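Acyltransferase (Actinoplanes teichomyceticus, PDB 4Q38) transfers long-chain acyl groups from acyl-CoA to the amino sugar of teicoplanin-type glycopeptide antibiotics, and binds coenzyme A in a GNAT-like domain. Local coordinates at residues G192-S197 and K222-S227; E71-A76 and F125-F130; D288-I293 and G325-M330; A33-L38 and W87-R92. All coordinates share one frame; numbering follows the deposited sequence. Where two conformers were deposited one is given.

Overall arrangement
Two of the contacts lie in the GNAT-like domain and two in the helical N-terminal part. Interaction 1 is closest to the ligands: R193 is about 3 Å from coenzyme A and Y224 about 4 Å from the decanoylated amino sugar, side chain to ligand. Interaction 3 sits 25 Å away, centre to centre, near the CoA-binding residue W252. Interactions 2 and 4 lie away from the annotated sites. Their centres are 18 Å apart and they touch, with F125 CZ 3.6 Å from L89 CG and V129 N 3.5 Å from L90 CD1. Helices 84-98 and 125-143 thus join them into one helical core. Interactions 1 and 2 approach to about 10 Å between nearest atoms.

Interaction 1 of 4, residues G192-S197 and K222-S227; sequences GRLQFS and KAYDES
The hydroxyl of S227 binds two main-chain groups, L194 N and L191 O. L194 N donates to S227 OG over 3.1 Å, nearly straight at 167°. The oxygen reaches L194 N because it stands beside its own backbone N, anti to the carbonyl carbon (chi1 -83°). A water adds a second link: R193 N donates to it over 3.0 Å, and it donates to A223 O over 2.8 Å. Apolar contacts close around these bonds. L194 CG lies 3.6 Å from S227 CB, and L194 CD1 meets Y224 CD1 at 3.8 Å, the two side chains crossing at a slant. F196 brings CE2 to 3.6 Å from S227 O. R193 meets A223 chiefly through CB, 4.0 Å from A223 CB. Its guanidinium leads away to G217 O and P213 O, next to coenzyme A. The helix and strand segments run at 27° to each other, close to parallel. This is a helix packed on the sheet of a GNAT-like fold, beside the CoA pocket, with Y224 near the decanoylated sugar.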
# COMPACT_ATOMS: atom_id res chain seq x y z
N GLY A 192 -7.94 -10.05 9.25
CA GLY A 192 -9.25 -9.47 9.60
C GLY A 192 -9.28 -8.02 9.19
O GLY A 192 -8.91 -7.70 8.06
N ARG A 193 -9.73 -7.14 10.09
CA ARG A 193 -9.90 -5.71 9.76
C ARG A 193 -8.55 -5.00 9.59
O ARG A 193 -8.42 -4.08 8.79
CB ARG A 193 -10.76 -4.99 10.81
CG ARG A 193 -11.16 -3.56 10.44
CD ARG A 193 -11.96 -3.55 9.15
NE ARG A 193 -12.16 -2.22 8.55
CZ ARG A 193 -11.26 -1.56 7.82
NH1 ARG A 193 -10.03 -2.06 7.61
NH2 ARG A 193 -11.58 -0.38 7.30
N LEU A 194 -7.55 -5.44 10.35
CA LEU A 194 -6.22 -4.80 10.33
C LEU A 194 -5.19 -5.62 9.57
O LEU A 194 -5.32 -6.84 9.45
CB LEU A 194 -5.71 -4.63 11.76
CG LEU A 194 -6.62 -3.96 12.78
CD1 LEU A 194 -5.90 -4.01 14.11
CD2 LEU A 194 -6.91 -2.53 12.34
N GLN A 195 -4.16 -4.93 9.08
CA GLN A 195 -2.97 -5.55 8.54
C GLN A 195 -1.80 -5.40 9.50
O GLN A 195 -1.75 -4.44 10.28
CB GLN A 195 -2.55 -4.85 7.25
CG GLN A 195 -3.53 -4.96 6.09
CD GLN A 195 -3.32 -3.83 5.11
OE1 GLN A 195 -3.02 -2.71 5.53
NE2 GLN A 195 -3.48 -4.11 3.82
N PHE A 196 -0.87 -6.34 9.42
CA PHE A 196 0.36 -6.30 10.22
C PHE A 196 1.56 -6.56 9.34
O PHE A 196 1.56 -7.50 8.55
CB PHE A 196 0.32 -7.34 11.35
CG PHE A 196 -0.76 -7.10 12.36
CD1 PHE A 196 -0.55 -6.26 13.44
CD2 PHE A 196 -2.02 -7.68 12.20
CE1 PHE A 196 -1.57 -6.01 14.36
CE2 PHE A 196 -3.04 -7.44 13.12
CZ PHE A 196 -2.82 -6.59 14.20
N SER A 197 2.59 -5.72 9.48
CA SER A 197 3.85 -5.92 8.76
C SER A 197 4.99 -6.32 9.70
O SER A 197 5.09 -5.82 10.82
CB SER A 197 4.25 -4.63 8.03
OG SER A 197 4.29 -3.56 8.96
N LYS A 222 -14.89 -4.55 18.14
CA LYS A 222 -14.79 -6.01 18.12
C LYS A 222 -13.95 -6.54 16.96
O LYS A 222 -13.29 -7.55 17.10
CB LYS A 222 -16.17 -6.69 18.05
CG LYS A 222 -16.81 -6.93 19.41
CD LYS A 222 -18.09 -6.13 19.54
CE LYS A 222 -19.19 -6.94 20.22
NZ LYS A 222 -18.86 -7.28 21.64
N ALA A 223 -13.98 -5.86 15.82
CA ALA A 223 -13.18 -6.27 14.67
C ALA A 223 -11.70 -5.93 14.92
O ALA A 223 -10.81 -6.73 14.64
CB ALA A 223 -13.68 -5.59 13.41
N TYR A 224 -11.46 -4.73 15.44
CA TYR A 224 -10.11 -4.32 15.85
C TYR A 224 -9.50 -5.30 16.87
O TYR A 224 -8.35 -5.74 16.71
CB TYR A 224 -10.15 -2.89 16.40
CG TYR A 224 -8.90 -2.42 17.15
CD1 TYR A 224 -7.87 -1.77 16.48
CD2 TYR A 224 -8.79 -2.59 18.52
CE1 TYR A 224 -6.73 -1.33 17.17
CE2 TYR A 224 -7.67 -2.15 19.22
CZ TYR A 224 -6.65 -1.53 18.54
OH TYR A 224 -5.54 -1.11 19.27
N ASP A 225 -10.29 -5.66 17.88
CA ASP A 225 -9.82 -6.54 18.95
C ASP A 225 -9.51 -7.95 18.44
O ASP A 225 -8.53 -8.56 18.88
CB ASP A 225 -10.83 -6.59 20.10
CG ASP A 225 -10.78 -5.34 20.96
OD1 ASP A 225 -9.69 -4.75 21.11
OD2 ASP A 225 -11.84 -4.96 21.50
N GLU A 226 -10.34 -8.45 17.52
CA GLU A 226 -10.11 -9.75 16.90
C GLU A 226 -8.80 -9.76 16.14
O GLU A 226 -8.01 -10.70 16.25
CB GLU A 226 -11.27 -10.14 15.97
CG GLU A 226 -12.45 -10.73 16.70
CD GLU A 226 -12.05 -11.94 17.51
OE1 GLU A 226 -11.57 -12.94 16.91
OE2 GLU A 226 -12.21 -11.90 18.75
N SER A 227 -8.56 -8.71 15.36
CA SER A 227 -7.31 -8.59 14.63
C SER A 227 -6.11 -8.58 15.56
O SER A 227 -5.15 -9.30 15.32
CB SER A 227 -7.28 -7.33 13.78
OG SER A 227 -7.92 -7.52 12.55
O HOH W 1 -11.05 -8.45 12.46

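Interaction 2 of 4, residues E71-A76 and F125-F130; sequences EEIVAA and FHVYVF
V127 is the first residue of 125-130 to meet 71-76, at I73. Its CG1 methyl, anti to the backbone N (chi1 178°), comes to 3.8 Å from I73 CD1. It is also 4.1 Å from I73 CG2, so one methyl of V127 touches both ends of the branched isoleucine. The two side chains cross at about a right angle. Y128 follows and carries the polar part of the contact. Its side chain runs past that of I73 in the opposite direction, and its CE1 edge packs 3.7 Å from I73 CG2. The hydroxyl goes on to the helix backbone. Y128 OH donates to I73 O over 2.7 Å, in the carbonyl plane and on a lone pair, with a C=O...donor angle of 129°. That oxygen lies at the edge of the tyrosine ring, near its plane. The bond and the methyl contact together probably limit how the ring can turn. A76 packs beside the hydroxyl, with A76 C 3.3 Å from Y128 OH. The buried tyrosine hydroxyl is thus satisfied by a main-chain carbonyl. The helix segments cross almost perpendicularly, at -86°, with axes 10.8 Å apart. V127 also packs on M174, and Y128 on P78. Elsewhere on helix 125-143, F125 packs against helix 84-98 and F130 against helix 177-184, which places this crossing inside the N-terminal helical bundle.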
# COMPACT_ATOMS: atom_id res chain seq x y z
N GLU A 71 -11.41 -5.34 -16.83
CA GLU A 71 -11.62 -5.39 -18.29
C GLU A 71 -10.54 -4.61 -19.00
O GLU A 71 -9.92 -5.10 -19.95
CB GLU A 71 -12.96 -4.77 -18.68
CG GLU A 71 -14.18 -5.64 -18.45
CD GLU A 71 -15.47 -4.88 -18.72
OE1 GLU A 71 -15.71 -4.53 -19.89
OE2 GLU A 71 -16.22 -4.62 -17.75
N GLU A 72 -10.33 -3.38 -18.55
CA GLU A 72 -9.35 -2.48 -19.16
C GLU A 72 -7.93 -3.01 -19.01
O GLU A 72 -7.11 -2.91 -19.93
CB GLU A 72 -9.47 -1.07 -18.57
CG GLU A 72 -10.79 -0.38 -18.90
CD GLU A 72 -10.92 1.00 -18.29
OE1 GLU A 72 -10.01 1.46 -17.56
OE2 GLU A 72 -11.96 1.65 -18.54
N ILE A 73 -7.63 -3.58 -17.84
CA ILE A 73 -6.31 -4.13 -17.56
C ILE A 73 -6.00 -5.28 -18.53
O ILE A 73 -4.92 -5.33 -19.12
CB ILE A 73 -6.20 -4.61 -16.09
CG1 ILE A 73 -6.12 -3.41 -15.13
CG2 ILE A 73 -4.99 -5.53 -15.90
CD1 ILE A 73 -6.63 -3.68 -13.72
N VAL A 74 -6.96 -6.18 -18.70
CA VAL A 74 -6.78 -7.33 -19.59
C VAL A 74 -6.62 -6.85 -21.04
O VAL A 74 -5.74 -7.33 -21.77
CB VAL A 74 -7.93 -8.35 -19.45
CG1 VAL A 74 -7.84 -9.45 -20.50
CG2 VAL A 74 -7.91 -8.98 -18.05
N ALA A 75 -7.42 -5.86 -21.42
CA ALA A 75 -7.42 -5.34 -22.79
C ALA A 75 -6.08 -4.71 -23.15
O ALA A 75 -5.59 -4.88 -24.26
CB ALA A 75 -8.55 -4.34 -22.97
N ALA A 76 -5.48 -4.00 -22.20
CA ALA A 76 -4.27 -3.23 -22.48
C ALA A 76 -2.96 -3.95 -22.18
O ALA A 76 -1.89 -3.36 -22.37
CB ALA A 76 -4.32 -1.91 -21.74
N PHE A 125 0.77 -0.16 -15.38
CA PHE A 125 2.07 -0.83 -15.31
C PHE A 125 2.26 -1.67 -14.04
O PHE A 125 2.62 -2.83 -14.09
CB PHE A 125 3.23 0.16 -15.46
CG PHE A 125 4.59 -0.48 -15.37
CD1 PHE A 125 5.14 -1.17 -16.46
CD2 PHE A 125 5.34 -0.40 -14.19
CE1 PHE A 125 6.39 -1.77 -16.37
CE2 PHE A 125 6.59 -1.00 -14.10
CZ PHE A 125 7.12 -1.68 -15.19
N HIS A 126 2.02 -1.05 -12.89
CA HIS A 126 2.27 -1.70 -11.61
C HIS A 126 1.24 -2.72 -11.23
O HIS A 126 1.47 -3.58 -10.37
CB HIS A 126 2.46 -0.64 -10.53
CG HIS A 126 3.71 0.16 -10.74
ND1 HIS A 126 4.94 -0.38 -10.60
CD2 HIS A 126 3.90 1.48 -11.15
CE1 HIS A 126 5.87 0.56 -10.89
NE2 HIS A 126 5.24 1.69 -11.21
N VAL A 127 0.09 -2.67 -11.89
CA VAL A 127 -0.85 -3.79 -11.80
C VAL A 127 -0.25 -5.03 -12.49
O VAL A 127 -0.35 -6.16 -11.97
CB VAL A 127 -2.22 -3.43 -12.42
CG1 VAL A 127 -3.16 -4.63 -12.38
CG2 VAL A 127 -2.83 -2.25 -11.68
N TYR A 128 0.38 -4.82 -13.66
CA TYR A 128 1.05 -5.94 -14.36
C TYR A 128 2.21 -6.49 -13.54
O TYR A 128 2.41 -7.70 -13.47
CB TYR A 128 1.52 -5.53 -15.77
CG TYR A 128 0.38 -5.06 -16.64
CD1 TYR A 128 -0.70 -5.90 -16.92
CD2 TYR A 128 0.36 -3.76 -17.14
CE1 TYR A 128 -1.77 -5.46 -17.68
CE2 TYR A 128 -0.70 -3.31 -17.90
CZ TYR A 128 -1.76 -4.16 -18.17
OH TYR A 128 -2.82 -3.72 -18.92
N VAL A 129 2.97 -5.59 -12.92
CA VAL A 129 4.00 -6.00 -11.96
C VAL A 129 3.39 -6.89 -10.89
O VAL A 129 3.92 -7.97 -10.61
CB VAL A 129 4.71 -4.80 -11.28
CG1 VAL A 129 5.69 -5.30 -10.22
CG2 VAL A 129 5.46 -3.96 -12.29
N PHE A 130 2.27 -6.44 -10.31
CA PHE A 130 1.62 -7.18 -9.23
C PHE A 130 1.18 -8.57 -9.73
O PHE A 130 1.50 -9.58 -9.11
CB PHE A 130 0.42 -6.39 -8.68
CG PHE A 130 -0.11 -6.89 -7.35
CD1 PHE A 130 -0.86 -8.06 -7.25
CD2 PHE A 130 0.12 -6.14 -6.19
CE1 PHE A 130 -1.35 -8.50 -6.03
CE2 PHE A 130 -0.37 -6.57 -4.96
CZ PHE A 130 -1.11 -7.75 -4.88

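Interaction 3 of 4, residues D288-I293 and G325-M330; sequences DGDSSI and GRHWHM
D290 and W328 join helix 290-298 to the loop between helix 313-323 and strand 331-336, in a contact that is part polar and part aromatic. W328 N donates to D290 OD1 over 2.7 Å at 165°, and meets the oxygen nearly along its C-O axis. The other carboxylate oxygen turns to the histidine. D290 OD2 lies 2.9 Å from H327 CD2, at the ring edge and near its plane. H327 ND1 is held separately by P284 O. I293 packs on one face of the indole. Its CD1 sits over that face, 4.1 Å from the centroid of the five-membered ring of W328 and 19° off the normal, a CH-pi contact. I293 CG2 adds a 3.6 Å approach to W328 CD1. CG1 is anti to the backbone N (chi1 -161°), which carries CD1 over the ring. The backbones come close at G289, whose CA is 3.2 Å from W328 O. W328 NE1 is bound to V318 O, so the indole is held by its nitrogen as well as by the contact with I293. I293 also lies near W252, a CoA-binding residue. The chemistry implies a carboxylate shared between two neighbours: one oxygen accepts a main-chain N-H, and the other faces the C-H edge of H327, which may be weakly polarised and could help to stabilise the charge.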
# COMPACT_ATOMS: atom_id res chain seq x y z
N ASP A 288 3.29 19.20 8.10
CA ASP A 288 3.62 17.93 7.44
C ASP A 288 2.49 16.90 7.42
O ASP A 288 2.44 16.07 6.51
CB ASP A 288 4.87 17.29 8.07
CG ASP A 288 6.13 18.12 7.88
OD1 ASP A 288 6.07 19.18 7.21
OD2 ASP A 288 7.18 17.72 8.42
N GLY A 289 1.59 16.95 8.40
CA GLY A 289 0.53 15.95 8.54
C GLY A 289 -0.77 16.27 7.81
O GLY A 289 -1.66 15.43 7.73
N ASP A 290 -0.87 17.49 7.29
CA ASP A 290 -2.05 17.92 6.56
C ASP A 290 -2.34 17.08 5.31
O ASP A 290 -3.48 16.69 5.06
CB ASP A 290 -1.93 19.40 6.19
CG ASP A 290 -2.05 20.33 7.40
OD1 ASP A 290 -2.37 19.86 8.51
OD2 ASP A 290 -1.83 21.54 7.22
N SER A 291 -1.31 16.80 4.52
CA SER A 291 -1.48 16.05 3.28
C SER A 291 -1.95 14.61 3.55
O SER A 291 -2.78 14.08 2.82
CB SER A 291 -0.19 16.06 2.45
OG SER A 291 0.89 15.52 3.19
N SER A 292 -1.46 14.02 4.63
CA SER A 292 -1.85 12.66 5.01
C SER A 292 -3.34 12.55 5.31
O SER A 292 -4.03 11.73 4.71
CB SER A 292 -1.02 12.17 6.20
OG SER A 292 -1.36 10.83 6.53
N ILE A 293 -3.85 13.40 6.22
CA ILE A 293 -5.27 13.34 6.59
C ILE A 293 -6.15 13.69 5.38
O ILE A 293 -7.23 13.14 5.21
CB ILE A 293 -5.61 14.18 7.86
CG1 ILE A 293 -6.95 13.73 8.46
CG2 ILE A 293 -5.60 15.68 7.58
CD1 ILE A 293 -7.19 14.22 9.88
N GLY A 325 -6.73 27.93 10.50
CA GLY A 325 -5.30 28.20 10.48
C GLY A 325 -4.50 27.18 11.27
O GLY A 325 -3.34 27.41 11.59
N ARG A 326 -5.12 26.04 11.57
CA ARG A 326 -4.49 25.01 12.39
C ARG A 326 -4.05 23.80 11.55
O ARG A 326 -4.44 23.68 10.39
CB ARG A 326 -5.42 24.63 13.54
CG ARG A 326 -5.91 25.84 14.33
CD ARG A 326 -7.03 25.49 15.29
NE ARG A 326 -6.55 24.61 16.35
CZ ARG A 326 -7.33 23.99 17.22
NH1 ARG A 326 -6.79 23.21 18.14
NH2 ARG A 326 -8.65 24.14 17.15
N HIS A 327 -3.22 22.93 12.14
CA HIS A 327 -2.59 21.83 11.40
C HIS A 327 -2.79 20.48 12.04
O HIS A 327 -2.86 20.36 13.27
CB HIS A 327 -1.10 22.09 11.20
CG HIS A 327 -0.80 23.34 10.40
ND1 HIS A 327 -0.13 24.39 10.92
CD2 HIS A 327 -1.13 23.70 9.09
CE1 HIS A 327 -0.03 25.36 9.99
NE2 HIS A 327 -0.64 24.94 8.87
N TRP A 328 -2.88 19.46 11.18
CA TRP A 328 -3.02 18.07 11.60
C TRP A 328 -1.68 17.40 11.61
O TRP A 328 -0.82 17.71 10.78
CB TRP A 328 -3.96 17.34 10.65
CG TRP A 328 -5.40 17.81 10.68
CD1 TRP A 328 -6.06 18.59 9.73
CD2 TRP A 328 -6.40 17.55 11.73
NE1 TRP A 328 -7.37 18.80 10.11
CE2 TRP A 328 -7.63 18.21 11.29
CE3 TRP A 328 -6.39 16.84 12.93
CZ2 TRP A 328 -8.80 18.16 12.05
CZ3 TRP A 328 -7.57 16.81 13.69
CH2 TRP A 328 -8.75 17.44 13.25
N HIS A 329 -1.48 16.48 12.56
CA HIS A 329 -0.18 15.83 12.72
C HIS A 329 -0.29 14.34 12.78
O HIS A 329 -1.15 13.79 13.47
CB HIS A 329 0.51 16.33 13.99
CG HIS A 329 0.49 17.83 14.15
ND1 HIS A 329 1.06 18.66 13.26
CD2 HIS A 329 -0.06 18.63 15.15
CE1 HIS A 329 0.87 19.94 13.65
NE2 HIS A 329 0.19 19.92 14.81
N MET A 330 0.61 13.67 12.06
CA MET A 330 0.78 12.23 12.23
C MET A 330 1.36 11.98 13.61
O MET A 330 2.30 12.65 14.02
CB MET A 330 1.75 11.68 11.18
CG MET A 330 1.87 10.16 11.20
SD MET A 330 3.16 9.53 10.11
CE MET A 330 4.63 9.87 11.08

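Interaction 4 of 4, residues A33-L38 and W87-R92; sequences AWLTEL and WWLLER
L35 and L38 of helix 32-41 pack on W88, L89 and R92 of helix 84-98 in an apolar helix-helix crossing of the N-terminal helical region. The segments cross at 71° with axes 10.7 Å apart. The tight part centres on L89. Its CD1 methyl touches both leucines, 3.5 Å from L35 CD2 and 3.6 Å from L38 CD1. The first distance is shorter than usual for a carbon pair. L89 CG is anti to the backbone N (chi1 -170°), and this turns the methyl toward helix 32-41. L89 also packs on F125 and L25, and it is buried. The indole of W88 joins from the side: L35 CD2 is 4.0 Å from W88 CZ3, and L35 O lies at the ring edge, near its plane.

The more open side is at R92, which is partly exposed. Its aliphatic part makes the close contacts. L38 CB lies 3.8 Å from R92 CB, and L38 O is 3.3 Å from R92 CG. The charged end belongs to its own helix. R92 folds back over W88, with CD above the centre of one indole face and W88 NE1 over one face of the guanidinium. Its NH1 also reaches E91 OE1 in a long salt bridge of 3.3 Å. The firmer bond of that group is R92 NH1 to W88 O, 2.8 Å long with an angle of 152° at the hydrogen.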
# COMPACT_ATOMS: atom_id res chain seq x y z
N ALA A 33 19.43 6.42 -12.17
CA ALA A 33 20.11 5.57 -11.18
C ALA A 33 19.35 4.26 -10.96
O ALA A 33 19.94 3.18 -10.95
CB ALA A 33 20.29 6.32 -9.87
N TRP A 34 18.03 4.37 -10.78
CA TRP A 34 17.16 3.21 -10.62
C TRP A 34 17.25 2.30 -11.81
O TRP A 34 17.40 1.08 -11.68
CB TRP A 34 15.72 3.69 -10.40
CG TRP A 34 14.67 2.60 -10.39
CD1 TRP A 34 13.63 2.41 -11.30
CD2 TRP A 34 14.51 1.53 -9.40
NE1 TRP A 34 12.87 1.32 -10.96
CE2 TRP A 34 13.33 0.75 -9.83
CE3 TRP A 34 15.19 1.14 -8.24
CZ2 TRP A 34 12.89 -0.36 -9.12
CZ3 TRP A 34 14.73 0.02 -7.53
CH2 TRP A 34 13.60 -0.71 -7.97
N LEU A 35 17.19 2.88 -13.00
CA LEU A 35 17.20 2.12 -14.24
C LEU A 35 18.54 1.43 -14.49
O LEU A 35 18.59 0.31 -15.01
CB LEU A 35 16.79 3.01 -15.41
CG LEU A 35 15.34 3.48 -15.34
CD1 LEU A 35 15.07 4.58 -16.36
CD2 LEU A 35 14.38 2.32 -15.55
N THR A 36 19.63 2.10 -14.10
CA THR A 36 20.96 1.48 -14.13
C THR A 36 20.99 0.28 -13.18
O THR A 36 21.47 -0.80 -13.54
CB THR A 36 22.06 2.50 -13.74
OG1 THR A 36 22.04 3.57 -14.69
CG2 THR A 36 23.45 1.86 -13.74
N GLU A 37 20.45 0.47 -11.98
CA GLU A 37 20.39 -0.61 -11.01
C GLU A 37 19.61 -1.79 -11.58
O GLU A 37 20.03 -2.94 -11.44
CB GLU A 37 19.79 -0.14 -9.68
CG GLU A 37 19.89 -1.17 -8.57
CD GLU A 37 19.21 -0.75 -7.28
OE1 GLU A 37 18.84 0.44 -7.14
OE2 GLU A 37 19.06 -1.61 -6.39
N LEU A 38 18.48 -1.51 -12.23
CA LEU A 38 17.68 -2.57 -12.84
C LEU A 38 18.41 -3.23 -14.02
O LEU A 38 18.26 -4.43 -14.26
CB LEU A 38 16.31 -2.05 -13.29
CG LEU A 38 15.31 -1.57 -12.22
CD1 LEU A 38 13.92 -1.40 -12.82
CD2 LEU A 38 15.26 -2.52 -11.04
N TRP A 87 8.25 -3.67 -21.41
CA TRP A 87 8.51 -5.06 -21.03
C TRP A 87 9.83 -5.22 -20.32
O TRP A 87 9.91 -5.94 -19.32
CB TRP A 87 8.44 -6.01 -22.23
CG TRP A 87 8.16 -7.42 -21.79
CD1 TRP A 87 9.08 -8.42 -21.52
CD2 TRP A 87 6.85 -8.03 -21.51
NE1 TRP A 87 8.46 -9.58 -21.12
CE2 TRP A 87 7.11 -9.41 -21.08
CE3 TRP A 87 5.52 -7.58 -21.57
CZ2 TRP A 87 6.09 -10.29 -20.75
CZ3 TRP A 87 4.50 -8.48 -21.23
CH2 TRP A 87 4.78 -9.80 -20.83
N TRP A 88 10.86 -4.54 -20.82
CA TRP A 88 12.18 -4.52 -20.19
C TRP A 88 12.06 -4.14 -18.74
O TRP A 88 12.63 -4.79 -17.85
CB TRP A 88 13.08 -3.52 -20.92
CG TRP A 88 14.51 -3.43 -20.43
CD1 TRP A 88 15.62 -4.11 -20.94
CD2 TRP A 88 15.04 -2.57 -19.36
NE1 TRP A 88 16.76 -3.75 -20.27
CE2 TRP A 88 16.49 -2.83 -19.31
CE3 TRP A 88 14.49 -1.65 -18.47
CZ2 TRP A 88 17.32 -2.20 -18.39
CZ3 TRP A 88 15.34 -1.01 -17.55
CH2 TRP A 88 16.73 -1.28 -17.51
N LEU A 89 11.29 -3.08 -18.49
CA LEU A 89 11.09 -2.54 -17.14
C LEU A 89 10.23 -3.44 -16.25
O LEU A 89 10.50 -3.58 -15.06
CB LEU A 89 10.47 -1.15 -17.24
CG LEU A 89 10.42 -0.34 -15.95
CD1 LEU A 89 11.83 -0.02 -15.47
CD2 LEU A 89 9.62 0.93 -16.18
N LEU A 90 9.20 -4.04 -16.84
CA LEU A 90 8.34 -4.98 -16.13
C LEU A 90 9.10 -6.19 -15.59
O LEU A 90 8.88 -6.59 -14.45
CB LEU A 90 7.20 -5.44 -17.05
CG LEU A 90 6.30 -6.58 -16.58
CD1 LEU A 90 5.46 -6.18 -15.38
CD2 LEU A 90 5.42 -7.05 -17.74
N GLU A 91 9.97 -6.76 -16.41
CA GLU A 91 10.78 -7.91 -16.01
C GLU A 91 11.70 -7.59 -14.85
O GLU A 91 11.77 -8.34 -13.87
CB GLU A 91 11.66 -8.38 -17.18
CG GLU A 91 10.91 -9.03 -18.32
CD GLU A 91 11.86 -9.58 -19.37
OE1 GLU A 91 12.67 -8.80 -19.92
OE2 GLU A 91 11.77 -10.79 -19.65
N ARG A 92 12.42 -6.48 -14.97
CA ARG A 92 13.42 -6.07 -13.98
C ARG A 92 12.80 -5.54 -12.68
O ARG A 92 13.35 -5.76 -11.61
CB ARG A 92 14.39 -5.05 -14.58
CG ARG A 92 15.42 -5.72 -15.47
CD ARG A 92 15.82 -4.89 -16.67
NE ARG A 92 16.57 -5.71 -17.63
CZ ARG A 92 16.02 -6.47 -18.58
NH1 ARG A 92 14.70 -6.50 -18.74
NH2 ARG A 92 16.79 -7.20 -19.39